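Local coordinates for protein thiosulfate reductase (Thermus thermophilus, PDB 2VPZ) that probably works as a molybdenum oxidoreductase acting on sulfur compounds, carrying a [4Fe-4S] cluster and two molybdopterin guanine dinucleotides, at residues A[164-169]-A[415-420]; A[138-143]-A[158-163]; A[174-179]-A[724-729]. All coordinates share one frame; numbering follows the deposited sequence.

Contact 1. Residues A[164-169]-A[415-420]; sequences NAAKPS and TAIQEL
A166 meets I417 and L420 along strand 165-166, the outermost strand at one end of a five-stranded parallel sheet. The 415-420 segment is a loop that packs against this strand and against the start of helix 168-184. A166 points its methyl group into the loop. Its CB lies 3.9 Å from CB of I417, and a second contact brings CD1 of L420 to 4.1 Å from CB of A166. The other branch of L420 reaches N164, where CD2 is 3.5 Å from OD1. The N164 amide has its polar partners elsewhere: OD1 accepts from A405 N, and ND2 bonds Y430 OH.

T415 turns its side chain toward A165 and A166. The model places the CG2 methyl too close to both, so its exact position is doubtful. The backbone of T415 is tied in by water. K167 N donates to water 2 at 3.0 Å, and this water lies within bonding reach of T415 O. Water 1 takes the I417 N-H and lies 2.6 Å from K167 O. It also faces T415 O. Both waters have more acceptors in reach than protons, so not all of these bonds need form at once.

I417 is the residue most covered here. Its CG1 stands anti to the backbone N (chi1 -166°), and this carries the tip toward the place where the strand leads on to helix 168-184. P168 there touches a bound molybdopterin guanine dinucleotide. The I417 chain crosses the proline ring at a slant, with CD1 4.0 Å from CD of P168.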
loop_
_atom_site.group_PDB
_atom_site.type_symbol
_atom_site.label_atom_id
_atom_site.label_comp_id
_atom_site.label_asym_id
_atom_site.label_seq_id
_atom_site.Cartn_x
_atom_site.Cartn_y
_atom_site.Cartn_z
ATOM N N ASN A 164 10.697 61.131 -3.906
ATOM C CA ASN A 164 9.735 60.385 -3.096
ATOM C C ASN A 164 8.877 59.382 -3.903
ATOM O O ASN A 164 7.637 59.457 -3.969
ATOM C CB ASN A 164 8.875 61.371 -2.271
ATOM C CG ASN A 164 9.724 62.304 -1.384
ATOM O OD1 ASN A 164 10.499 61.841 -0.529
ATOM N ND2 ASN A 164 9.597 63.621 -1.592
ATOM N N ALA A 165 9.596 58.452 -4.536
ATOM C CA ALA A 165 9.038 57.372 -5.339
ATOM C C ALA A 165 9.414 56.038 -4.658
ATOM O O ALA A 165 10.575 55.825 -4.289
ATOM C CB ALA A 165 9.588 57.437 -6.801
ATOM N N ALA A 166 8.429 55.162 -4.478
ATOM C CA ALA A 166 8.620 53.885 -3.796
ATOM C C ALA A 166 7.682 52.722 -4.177
ATOM O O ALA A 166 6.597 52.920 -4.736
ATOM C CB ALA A 166 8.520 54.133 -2.249
ATOM N N LYS A 167 8.135 51.499 -3.893
ATOM C CA LYS A 167 7.361 50.286 -4.113
ATOM C C LYS A 167 7.483 49.392 -2.884
ATOM O O LYS A 167 8.562 49.347 -2.252
ATOM C CB LYS A 167 7.805 49.493 -5.370
ATOM C CG LYS A 167 9.044 49.992 -6.099
ATOM C CD LYS A 167 9.151 49.400 -7.509
ATOM C CE LYS A 167 9.836 50.372 -8.483
ATOM N NZ LYS A 167 9.899 49.858 -9.893
ATOM N N PRO A 168 6.378 48.684 -2.513
ATOM C CA PRO A 168 6.305 47.764 -1.372
ATOM C C PRO A 168 7.230 46.541 -1.468
ATOM O O PRO A 168 7.517 45.876 -0.456
ATOM C CB PRO A 168 4.812 47.395 -1.293
ATOM C CG PRO A 168 4.334 47.514 -2.713
ATOM C CD PRO A 168 5.123 48.692 -3.285
ATOM N N SER A 169 7.704 46.204 -2.661
ATOM C CA SER A 169 8.611 45.066 -2.823
ATOM C C SER A 169 10.069 45.374 -2.368
ATOM O O SER A 169 10.979 44.553 -2.579
ATOM C CB SER A 169 8.593 44.548 -4.294
ATOM O OG SER A 169 8.791 45.588 -5.209
ATOM N N THR A 415 14.645 53.760 -1.048
ATOM C CA THR A 415 13.482 54.529 -0.603
ATOM C C THR A 415 12.495 53.544 0.155
ATOM O O THR A 415 12.215 52.456 -0.341
ATOM C CB THR A 415 12.800 55.251 -1.849
ATOM O OG1 THR A 415 12.622 56.633 -1.576
ATOM C CG2 THR A 415 11.472 54.602 -2.199
ATOM N N ALA A 416 12.021 53.885 1.365
ATOM C CA ALA A 416 11.105 53.003 2.131
ATOM C C ALA A 416 9.645 53.552 2.185
ATOM O O ALA A 416 9.371 54.538 2.873
ATOM C CB ALA A 416 11.667 52.772 3.582
ATOM N N ILE A 417 8.731 52.913 1.447
ATOM C CA ILE A 417 7.329 53.332 1.292
ATOM C C ILE A 417 6.560 53.719 2.547
ATOM O O ILE A 417 5.771 54.682 2.603
ATOM C CB ILE A 417 6.476 52.224 0.501
ATOM C CG1 ILE A 417 5.137 52.779 0.030
ATOM C CG2 ILE A 417 6.306 50.971 1.402
ATOM C CD1 ILE A 417 4.540 52.049 -1.187
ATOM N N GLN A 418 6.837 52.949 3.581
ATOM C CA GLN A 418 6.231 53.077 4.883
ATOM C C GLN A 418 6.747 54.268 5.727
ATOM O O GLN A 418 6.070 54.706 6.656
ATOM C CB GLN A 418 6.384 51.722 5.575
ATOM C CG GLN A 418 7.744 51.025 5.298
ATOM C CD GLN A 418 8.618 51.087 6.514
ATOM O OE1 GLN A 418 8.116 51.415 7.592
ATOM N NE2 GLN A 418 9.900 50.764 6.386
ATOM N N GLU A 419 7.911 54.840 5.394
ATOM C CA GLU A 419 8.479 55.979 6.139
ATOM C C GLU A 419 8.077 57.387 5.581
ATOM O O GLU A 419 8.039 58.365 6.341
ATOM C CB GLU A 419 10.004 55.834 6.284
ATOM C CG GLU A 419 10.474 54.546 7.033
ATOM C CD GLU A 419 9.906 54.434 8.462
ATOM O OE1 GLU A 419 9.930 55.461 9.176
ATOM O OE2 GLU A 419 9.462 53.325 8.856
ATOM N N LEU A 420 7.748 57.480 4.286
ATOM C CA LEU A 420 7.317 58.739 3.626
ATOM C C LEU A 420 5.840 59.084 3.868
ATOM O O LEU A 420 5.307 60.006 3.226
ATOM C CB LEU A 420 7.484 58.692 2.086
ATOM C CG LEU A 420 8.709 58.022 1.474
ATOM C CD1 LEU A 420 8.383 57.534 0.063
ATOM C CD2 LEU A 420 9.916 58.973 1.479
HETATM O O HOH W 1 9.873 50.575 -0.356
HETATM O O HOH W 2 11.029 51.696 -2.954
#

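Contact 2. Residues A[138-143]-A[158-163]; sequences EAIAFF and AAWGSP
I140 and S162 make the one hydrogen bond between these segments. S162 OG donates to the backbone O of I140 at 2.5 Å, a short bond. OG is tilted 21° from the carbonyl plane. The S162 side chain extends away from its backbone N (chi1 -178°), which carries OG to the I140 carbonyl.

The aromatic contact is an offset edge-to-face pair. F142 turns its edge toward the face of the five-membered ring of W160, with centroids 5.6 Å apart and planes at 63°. NE1 of W160 bonds P137 O, which helps fix the indole, and R132 adds a cation-pi contact.

Apolar contacts complete the join. I140 crosses W160 at about a right angle, CD1 lying 3.8 Å from CZ2. The CB of S162 sits at the edge of the F142 ring, 3.9 Å from CE1. At the start of the 138-143 segment, E138 uses its CG methylene, 3.8 Å from CD of P163.

G161, with positive phi, is the C-prime residue of a Schellman motif that ends helix 149-160. The chain then turns toward strand 165-166, and the contact lies inside the beta-alpha-beta unit of strand 141-144, helix 149-160 and strand 165-166. M128 of helix 117-134 touches I140 and F142, while F436 of strand 435-438 meets the F142 ring and bonds the backbone of A141 and F143.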
loop_
_atom_site.group_PDB
_atom_site.type_symbol
_atom_site.label_atom_id
_atom_site.label_comp_id
_atom_site.label_asym_id
_atom_site.label_seq_id
_atom_site.Cartn_x
_atom_site.Cartn_y
_atom_site.Cartn_z
ATOM N N GLU A 138 8.923 68.007 -5.035
ATOM C CA GLU A 138 9.170 66.940 -4.063
ATOM C C GLU A 138 8.021 66.743 -3.069
ATOM O O GLU A 138 8.024 65.830 -2.220
ATOM C CB GLU A 138 10.499 67.195 -3.327
ATOM C CG GLU A 138 11.607 67.714 -4.260
ATOM C CD GLU A 138 11.897 69.221 -4.109
ATOM O OE1 GLU A 138 10.924 70.018 -4.097
ATOM O OE2 GLU A 138 13.092 69.581 -4.025
ATOM N N ALA A 139 7.032 67.623 -3.163
ATOM C CA ALA A 139 5.851 67.539 -2.324
ATOM C C ALA A 139 4.850 66.564 -2.976
ATOM O O ALA A 139 3.698 66.516 -2.577
ATOM C CB ALA A 139 5.209 68.941 -2.096
ATOM N N ILE A 140 5.285 65.815 -3.990
ATOM C CA ILE A 140 4.415 64.818 -4.595
ATOM C C ILE A 140 5.067 63.400 -4.509
ATOM O O ILE A 140 6.165 63.173 -5.031
ATOM C CB ILE A 140 4.017 65.197 -6.098
ATOM C CG1 ILE A 140 3.345 66.570 -6.128
ATOM C CG2 ILE A 140 3.079 64.119 -6.687
ATOM C CD1 ILE A 140 2.423 66.844 -7.353
ATOM N N ALA A 141 4.423 62.486 -3.771
ATOM C CA ALA A 141 4.894 61.109 -3.623
ATOM C C ALA A 141 4.236 60.278 -4.701
ATOM O O ALA A 141 3.061 60.481 -5.059
ATOM C CB ALA A 141 4.559 60.513 -2.206
ATOM N N PHE A 142 5.020 59.351 -5.252
ATOM C CA PHE A 142 4.625 58.438 -6.312
ATOM C C PHE A 142 4.837 56.968 -5.817
ATOM O O PHE A 142 5.977 56.531 -5.723
ATOM C CB PHE A 142 5.460 58.751 -7.575
ATOM C CG PHE A 142 5.206 60.139 -8.213
ATOM C CD1 PHE A 142 5.905 61.284 -7.791
ATOM C CD2 PHE A 142 4.222 60.290 -9.193
ATOM C CE1 PHE A 142 5.614 62.564 -8.348
ATOM C CE2 PHE A 142 3.915 61.550 -9.758
ATOM C CZ PHE A 142 4.604 62.689 -9.334
ATOM N N PHE A 143 3.758 56.243 -5.464
ATOM C CA PHE A 143 3.849 54.835 -4.985
ATOM C C PHE A 143 3.324 53.915 -6.142
ATOM O O PHE A 143 2.397 54.264 -6.841
ATOM C CB PHE A 143 2.969 54.557 -3.710
ATOM C CG PHE A 143 3.413 55.281 -2.400
ATOM C CD1 PHE A 143 2.585 55.216 -1.257
ATOM C CD2 PHE A 143 4.622 56.000 -2.290
ATOM C CE1 PHE A 143 2.926 55.845 -0.049
ATOM C CE2 PHE A 143 4.989 56.644 -1.072
ATOM C CZ PHE A 143 4.137 56.561 0.050
ATOM N N ALA A 158 11.106 60.955 -11.695
ATOM C CA ALA A 158 12.412 61.566 -11.909
ATOM C C ALA A 158 12.339 62.698 -12.962
ATOM O O ALA A 158 12.976 63.737 -12.809
ATOM C CB ALA A 158 13.469 60.489 -12.304
ATOM N N ALA A 159 11.552 62.500 -14.019
ATOM C CA ALA A 159 11.377 63.520 -15.056
ATOM C C ALA A 159 10.653 64.737 -14.463
ATOM O O ALA A 159 10.791 65.867 -14.946
ATOM C CB ALA A 159 10.584 62.975 -16.273
ATOM N N TRP A 160 9.872 64.520 -13.412
ATOM C CA TRP A 160 9.168 65.612 -12.754
ATOM C C TRP A 160 10.023 66.261 -11.626
ATOM O O TRP A 160 9.822 67.426 -11.282
ATOM C CB TRP A 160 7.782 65.141 -12.255
ATOM C CG TRP A 160 7.192 65.935 -11.117
ATOM C CD1 TRP A 160 7.460 65.773 -9.778
ATOM C CD2 TRP A 160 6.237 67.016 -11.201
ATOM N NE1 TRP A 160 6.730 66.675 -9.040
ATOM C CE2 TRP A 160 5.970 67.444 -9.880
ATOM C CE3 TRP A 160 5.572 67.657 -12.264
ATOM C CZ2 TRP A 160 5.071 68.504 -9.586
ATOM C CZ3 TRP A 160 4.673 68.718 -11.980
ATOM C CH2 TRP A 160 4.432 69.119 -10.647
ATOM N N GLY A 161 10.978 65.522 -11.077
ATOM C CA GLY A 161 11.831 66.035 -10.018
ATOM C C GLY A 161 11.506 65.688 -8.567
ATOM O O GLY A 161 11.883 66.437 -7.660
ATOM N N SER A 162 10.800 64.588 -8.320
ATOM C CA SER A 162 10.472 64.160 -6.945
ATOM C C SER A 162 11.246 62.874 -6.592
ATOM O O SER A 162 11.179 61.892 -7.347
ATOM C CB SER A 162 8.946 63.907 -6.751
ATOM O OG SER A 162 8.628 63.537 -5.411
ATOM N N PRO A 163 12.033 62.876 -5.477
ATOM C CA PRO A 163 12.795 61.693 -5.053
ATOM C C PRO A 163 11.923 60.705 -4.217
ATOM O O PRO A 163 12.356 59.596 -3.864
ATOM C CB PRO A 163 13.956 62.270 -4.242
ATOM C CG PRO A 163 13.384 63.532 -3.637
ATOM C CD PRO A 163 12.357 64.047 -4.655
#

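Contact 3. Residues A[174-179]-A[724-729]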
loop_
_atom_site.group_PDB
_atom_site.type_symbol
_atom_site.label_atom_id
_atom_site.label_comp_id
_atom_site.label_asym_id
_atom_site.label_seq_id
_atom_site.Cartn_x
_atom_site.Cartn_y
_atom_site.Cartn_z
ATOM N N THR A 174 11.870 42.727 0.110
ATOM C CA THR A 174 13.219 42.392 -0.233
ATOM C C THR A 174 14.452 43.188 0.235
ATOM O O THR A 174 15.588 42.712 0.139
ATOM C CB THR A 174 13.214 42.250 -1.796
ATOM O OG1 THR A 174 13.742 41.005 -2.198
ATOM C CG2 THR A 174 13.947 43.426 -2.439
ATOM N N ALA A 175 14.219 44.374 0.762
ATOM C CA ALA A 175 15.309 45.231 1.231
ATOM C C ALA A 175 16.411 44.551 2.099
ATOM O O ALA A 175 17.603 44.727 1.809
ATOM C CB ALA A 175 14.768 46.489 1.962
ATOM N N PRO A 176 16.036 43.803 3.173
ATOM C CA PRO A 176 17.078 43.156 3.962
ATOM C C PRO A 176 18.113 42.326 3.212
ATOM O O PRO A 176 19.309 42.380 3.490
ATOM C CB PRO A 176 16.309 42.300 4.965
ATOM C CG PRO A 176 15.056 43.072 5.226
ATOM C CD PRO A 176 14.786 43.918 3.950
ATOM N N ARG A 177 17.651 41.531 2.261
ATOM C CA ARG A 177 18.551 40.681 1.530
ATOM C C ARG A 177 19.298 41.409 0.385
ATOM O O ARG A 177 20.405 41.010 0.027
ATOM C CB ARG A 177 17.819 39.451 0.997
ATOM C CG ARG A 177 16.831 39.745 -0.117
ATOM C CD ARG A 177 16.745 38.543 -1.036
ATOM N NE ARG A 177 16.111 38.796 -2.316
ATOM C CZ ARG A 177 15.411 37.900 -2.996
ATOM N NH1 ARG A 177 15.261 36.687 -2.492
ATOM N NH2 ARG A 177 14.864 38.213 -4.160
ATOM N N GLU A 178 18.714 42.464 -0.177
ATOM C CA GLU A 178 19.372 43.198 -1.269
ATOM C C GLU A 178 20.589 43.987 -0.754
ATOM O O GLU A 178 21.631 44.065 -1.420
ATOM C CB GLU A 178 18.398 44.135 -2.016
ATOM C CG GLU A 178 17.302 43.418 -2.842
ATOM C CD GLU A 178 17.827 42.253 -3.695
ATOM O OE1 GLU A 178 17.142 41.196 -3.761
ATOM O OE2 GLU A 178 18.918 42.395 -4.307
ATOM N N VAL A 179 20.430 44.559 0.435
ATOM C CA VAL A 179 21.464 45.330 1.129
ATOM C C VAL A 179 22.586 44.335 1.539
ATOM O O VAL A 179 23.760 44.554 1.200
ATOM C CB VAL A 179 20.883 46.056 2.391
ATOM C CG1 VAL A 179 22.008 46.710 3.196
ATOM C CG2 VAL A 179 19.828 47.105 1.959
ATOM N N LYS A 724 8.765 46.736 13.651
ATOM C CA LYS A 724 10.121 47.110 14.105
ATOM C C LYS A 724 10.983 47.482 12.872
ATOM O O LYS A 724 11.317 46.615 12.067
ATOM C CB LYS A 724 10.816 45.996 14.929
ATOM C CG LYS A 724 12.068 46.459 15.773
ATOM C CD LYS A 724 12.337 45.599 17.029
ATOM C CE LYS A 724 11.689 46.206 18.284
ATOM N NZ LYS A 724 11.126 45.167 19.228
ATOM N N LEU A 725 11.290 48.779 12.743
ATOM C CA LEU A 725 12.126 49.338 11.652
ATOM C C LEU A 725 13.530 48.703 11.609
ATOM O O LEU A 725 14.229 48.682 12.624
ATOM C CB LEU A 725 12.334 50.880 11.797
ATOM C CG LEU A 725 12.130 51.861 10.618
ATOM C CD1 LEU A 725 12.916 53.186 10.824
ATOM C CD2 LEU A 725 12.566 51.207 9.295
ATOM N N ASP A 726 13.934 48.146 10.463
ATOM C CA ASP A 726 15.299 47.632 10.347
ATOM C C ASP A 726 16.151 48.921 10.219
ATOM O O ASP A 726 15.957 49.723 9.285
ATOM C CB ASP A 726 15.483 46.739 9.083
ATOM C CG ASP A 726 16.919 46.147 8.952
ATOM O OD1 ASP A 726 17.795 46.469 9.774
ATOM O OD2 ASP A 726 17.138 45.356 7.999
ATOM N N PRO A 727 17.104 49.152 11.155
ATOM C CA PRO A 727 17.969 50.341 11.106
ATOM C C PRO A 727 19.068 50.352 9.989
ATOM O O PRO A 727 19.737 51.363 9.778
ATOM C CB PRO A 727 18.565 50.428 12.512
ATOM C CG PRO A 727 18.654 48.954 12.950
ATOM C CD PRO A 727 17.477 48.266 12.257
ATOM N N ILE A 728 19.227 49.219 9.304
ATOM C CA ILE A 728 20.218 48.994 8.232
ATOM C C ILE A 728 19.679 49.047 6.753
ATOM O O ILE A 728 20.272 49.711 5.891
ATOM C CB ILE A 728 20.971 47.585 8.396
ATOM C CG1 ILE A 728 21.944 47.564 9.583
ATOM C CG2 ILE A 728 21.711 47.226 7.095
ATOM C CD1 ILE A 728 23.042 46.456 9.489
ATOM N N SER A 729 18.566 48.331 6.519
ATOM C CA SER A 729 17.812 48.137 5.226
ATOM C C SER A 729 16.365 48.684 5.261
ATOM O O SER A 729 15.465 47.874 5.091
ATOM C CB SER A 729 17.640 46.644 4.927
ATOM O OG SER A 729 16.439 46.155 5.544
#
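S729 packs on P176 where an Asx turn after strand 724-725 meets the kinked helix 168-184. The turn belongs to the C-terminal dinucleotide-binding family region. The S729 CB comes first: it lies 3.7 Å from CG2 of V179 and also faces the backbone of A175 and P176. Beyond it, OG is set between the backbone N and the carbonyl carbon (chi1 88°). There it rests against the proline ring, 3.2 Å from CD of P176. OG also lies near P176 N, which has no hydrogen to share, so S729 only packs on the ring. The hydroxyl donates instead to D726: S729 OG lies 2.7 Å from OD2, above the carboxylate plane.

The other oxygen, OD1 of D726, accepts from I728 N at 3.1 Å, from still farther above the plane, which makes the Asx turn. D726 OD2 has a further bond with T341 OG1 of helix 341-354. Replacing D726 by an alanine removes both carboxylate oxygens, which would probably leave I728 N and S729 OG without these partners and the serine hydroxyl free to turn.

S729 O lies near the methyl group of A175. From the same helix, V179 also meets I728 at a slant, CG1 of V179 being 3.9 Å from CG2 of I728.

Contacts 1 and 2 lie with centres about 12 Å apart and share the five-stranded parallel sheet. Strands 141-144 and 165-166 are neighbours in it, and N164 O and A166 N probably bond F142 across them. Contact 2 closes before contact 1 opens. Contact 3 is also about 12 Å from contact 1 by centres, and both use helix 168-184. Their segments alternate along the chain. Contacts 2 and 3 do not touch, with centres about 23 Å apart. Contact 3 joins the molybdopterin oxidoreductase family region to the dinucleotide-binding one, and E419 and Q418 of contact 1 pack on L725. Contacts 1 and 3 together connect this sheet to the C-terminal region, by helix 168-184 and the 415-420 loop.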